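Local atomic coordinates of diaminopimelate decarboxylase (Aquifex aeolicus, PDB entry 2P3E), a protein that probably catalyses the pyridoxal phosphate-dependent decarboxylation of meso-diaminopimelate to L-lysine, the last step of lysine biosynthesis by the diaminopimelate pathway. Residues B[49-54]-B[282-287]. Numbering follows the deposited sequence.
Sequences EAYRKA and RSIMGN
Tyr51 reaches out from helix 41-54 and meets Ser283, in the short helix 282-285, through a hydrogen bond of 2.6 Å between its OH and Ser283 OG. Either hydroxyl could be the donor. Ser283 OG comes to the edge of the phenol ring, near its plane, and lies 3.4 Å from Tyr51 CE1. On Ser283, a chi1 of 55° sets OG between the backbone N and the carbonyl carbon and brings it to the phenol. Tyrosine suits its place because the closest CA atoms, those of Tyr51 and Ile284, are 9.2 Å apart: the long flat ring crosses that gap, while a short serine suffices on the other side. Beside the polar pair, Ile284 CG1 makes a looser apolar contact with Tyr51 CE1 at 4.3 Å, and the isoleucine also packs on Ile44 and Phe48 of helix 41-54. Leu245, Pro258 and Pro280 add to the apolar setting of the phenol. A phenylalanine here would lack the phenolic oxygen and would probably leave the buried Ser283 OG without its mate across the contact. The contact joins an outer helix of the TIM-barrel-like domain to the short helix that follows strand 275-278, where the neighbouring Arg282 is predicted to bind both pyridoxal phosphate and substrate. Ser283 itself faces the helix, and its backbone O accepts a bond from Arg47. The chemistry thus implies two buried hydroxyls paired by one hydrogen bond beside apolar side chains, a directional link between this helix and the segment that carries Arg282.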
ATOM      1  N   GLU B  49      13.012 -26.785   3.547  1.00 17.09           N
ATOM      2  CA  GLU B  49      13.695 -28.018   3.914  1.00 18.29           C
ATOM      3  C   GLU B  49      14.932 -27.749   4.771  1.00 17.89           C
ATOM      4  O   GLU B  49      15.298 -28.569   5.617  1.00 19.05           O
ATOM      5  CB  GLU B  49      14.057 -28.847   2.667  1.00 18.23           C
ATOM      6  CG  GLU B  49      12.858 -29.485   1.944  1.00 20.60           C
ATOM      7  CD  GLU B  49      11.973 -30.318   2.850  1.00 23.68           C
ATOM      8  OE1 GLU B  49      12.501 -31.007   3.754  1.00 23.81           O
ATOM      9  OE2 GLU B  49      10.738 -30.293   2.653  1.00 24.75           O
ATOM     10  N   ALA B  50      15.575 -26.613   4.551  1.00 18.11           N
ATOM     11  CA  ALA B  50      16.680 -26.189   5.411  1.00 18.03           C
ATOM     12  C   ALA B  50      16.256 -26.039   6.878  1.00 18.08           C
ATOM     13  O   ALA B  50      17.006 -26.414   7.786  1.00 17.42           O
ATOM     14  CB  ALA B  50      17.316 -24.916   4.900  1.00 17.92           C
ATOM     15  N   TYR B  51      15.059 -25.488   7.103  1.00 17.94           N
ATOM     16  CA  TYR B  51      14.481 -25.398   8.442  1.00 17.92           C
ATOM     17  C   TYR B  51      14.166 -26.793   9.003  1.00 18.43           C
ATOM     18  O   TYR B  51      14.478 -27.085  10.162  1.00 18.24           O
ATOM     19  CB  TYR B  51      13.212 -24.528   8.421  1.00 17.51           C
ATOM     20  CG  TYR B  51      13.503 -23.054   8.578  1.00 17.24           C
ATOM     21  CD1 TYR B  51      13.529 -22.206   7.471  1.00 16.31           C
ATOM     22  CD2 TYR B  51      13.759 -22.509   9.838  1.00 16.73           C
ATOM     23  CE1 TYR B  51      13.799 -20.831   7.620  1.00 17.62           C
ATOM     24  CE2 TYR B  51      14.037 -21.131  10.004  1.00 17.79           C
ATOM     25  CZ  TYR B  51      14.051 -20.310   8.891  1.00 16.67           C
ATOM     26  OH  TYR B  51      14.306 -18.978   9.063  1.00 17.25           O
ATOM     27  N   ARG B  52      13.560 -27.650   8.179  1.00 18.64           N
ATOM     28  CA  ARG B  52      13.222 -29.011   8.594  1.00 19.40           C
ATOM     29  C   ARG B  52      14.465 -29.813   9.006  1.00 19.65           C
ATOM     30  O   ARG B  52      14.439 -30.515  10.012  1.00 19.87           O
ATOM     31  CB  ARG B  52      12.484 -29.764   7.487  1.00 19.91           C
ATOM     32  CG  ARG B  52      11.137 -29.190   7.113  1.00 22.42           C
ATOM     33  CD  ARG B  52      10.047 -29.583   8.110  1.00 26.25           C
ATOM     34  CZ  ARG B  52       7.217 -29.460  10.101  0.80 30.39           C
ATOM     35  NH1 ARG B  52       6.877 -30.415  10.978  1.00 31.82           N
ATOM     36  NH2 ARG B  52       6.460 -28.377   9.951  1.00 21.47           N
ATOM     37  N   LYS B  53      15.525 -29.709   8.212  1.00 19.85           N
ATOM     38  CA  LYS B  53      16.778 -30.395   8.472  1.00 20.90           C
ATOM     39  C   LYS B  53      17.447 -29.832   9.736  1.00 20.53           C
ATOM     40  O   LYS B  53      17.888 -30.597  10.599  1.00 20.50           O
ATOM     41  CB  LYS B  53      17.705 -30.290   7.259  1.00 20.92           C
ATOM     42  CG  LYS B  53      19.073 -30.890   7.455  1.00 23.20           C
ATOM     43  CD  LYS B  53      19.894 -30.841   6.163  1.00 25.90           C
ATOM     44  CE  LYS B  53      21.349 -31.243   6.403  1.00 28.45           C
ATOM     45  NZ  LYS B  53      22.033 -31.413   5.086  1.00 31.57           N
ATOM     46  N   ALA B  54      17.490 -28.506   9.851  1.00 19.04           N
ATOM     47  CA  ALA B  54      18.051 -27.844  11.044  1.00 18.82           C
ATOM     48  C   ALA B  54      17.288 -28.105  12.341  1.00 18.35           C
ATOM     49  O   ALA B  54      17.908 -28.232  13.394  1.00 18.71           O
ATOM     50  CB  ALA B  54      18.221 -26.327  10.807  1.00 18.53           C
ATOM     51  N   ARG B 282       9.952 -14.213   5.608  1.00 13.48           N
ATOM     52  CA  ARG B 282      10.951 -13.620   4.712  1.00 13.49           C
ATOM     53  C   ARG B 282      12.078 -14.597   4.311  1.00 13.91           C
ATOM     54  O   ARG B 282      12.509 -14.595   3.152  1.00 13.14           O
ATOM     55  CB  ARG B 282      11.593 -12.405   5.387  1.00 13.35           C
ATOM     56  CG  ARG B 282      12.337 -11.453   4.445  1.00 13.18           C
ATOM     57  CD  ARG B 282      13.185 -10.444   5.240  1.00 13.95           C
ATOM     58  NE  ARG B 282      12.412  -9.751   6.284  1.00 13.88           N
ATOM     59  CZ  ARG B 282      11.776  -8.588   6.125  1.00 15.07           C
ATOM     60  NH1 ARG B 282      11.780  -7.950   4.949  1.00 15.09           N
ATOM     61  NH2 ARG B 282      11.113  -8.067   7.147  1.00 15.75           N
ATOM     62  N   SER B 283      12.584 -15.391   5.270  1.00 14.63           N
ATOM     63  CA  SER B 283      13.699 -16.311   4.976  1.00 15.74           C
ATOM     64  C   SER B 283      13.324 -17.469   4.046  1.00 16.71           C
ATOM     65  O   SER B 283      14.218 -18.158   3.515  1.00 18.81           O
ATOM     66  CB  SER B 283      14.391 -16.845   6.248  1.00 15.60           C
ATOM     67  OG  SER B 283      13.467 -17.456   7.126  1.00 16.68           O
ATOM     68  N   ILE B 284      12.037 -17.710   3.850  1.00 15.36           N
ATOM     69  CA  ILE B 284      11.611 -18.697   2.845  1.00 15.84           C
ATOM     70  C   ILE B 284      11.260 -18.008   1.529  1.00 15.51           C
ATOM     71  O   ILE B 284      11.688 -18.447   0.457  1.00 16.41           O
ATOM     72  CB  ILE B 284      10.411 -19.557   3.354  1.00 15.60           C
ATOM     73  CG1 ILE B 284      10.868 -20.492   4.490  1.00 15.41           C
ATOM     74  CG2 ILE B 284       9.744 -20.335   2.194  1.00 16.16           C
ATOM     75  CD1 ILE B 284       9.696 -21.262   5.144  1.00 15.24           C
ATOM     76  N   MET B 285      10.522 -16.904   1.606  1.00 14.88           N
ATOM     77  CA  MET B 285       9.961 -16.282   0.405  1.00 15.09           C
ATOM     78  C   MET B 285      10.792 -15.168  -0.239  1.00 14.97           C
ATOM     79  O   MET B 285      10.701 -14.946  -1.449  1.00 15.16           O
ATOM     80  CB  MET B 285       8.562 -15.725   0.717  1.00 14.96           C
ATOM     81  CG  MET B 285       7.466 -16.785   0.793  1.00 16.34           C
ATOM     82  SD  MET B 285       7.393 -17.901  -0.661  1.00 18.14           S
ATOM     83  CE  MET B 285       7.282 -16.737  -1.992  1.00 21.82           C
ATOM     84  N   GLY B 286      11.573 -14.457   0.567  1.00 15.28           N
ATOM     85  CA  GLY B 286      12.185 -13.173   0.155  1.00 14.30           C
ATOM     86  C   GLY B 286      12.973 -13.257  -1.134  1.00 14.95           C
ATOM     87  O   GLY B 286      12.651 -12.576  -2.111  1.00 13.65           O
ATOM     88  N   ASN B 287      13.995 -14.114  -1.150  1.00 14.34           N
ATOM     89  CA  ASN B 287      14.818 -14.250  -2.365  1.00 14.62           C
ATOM     90  C   ASN B 287      14.288 -15.270  -3.366  1.00 14.00           C
ATOM     91  O   ASN B 287      14.897 -15.507  -4.412  1.00 13.77           O
ATOM     92  CB  ASN B 287      16.281 -14.521  -2.010  1.00 14.72           C
ATOM     93  CG  ASN B 287      17.045 -13.244  -1.756  1.00 14.97           C
ATOM     94  OD1 ASN B 287      16.986 -12.310  -2.560  1.00 16.81           O
ATOM     95  ND2 ASN B 287      17.787 -13.195  -0.655  1.00 13.97           N
TER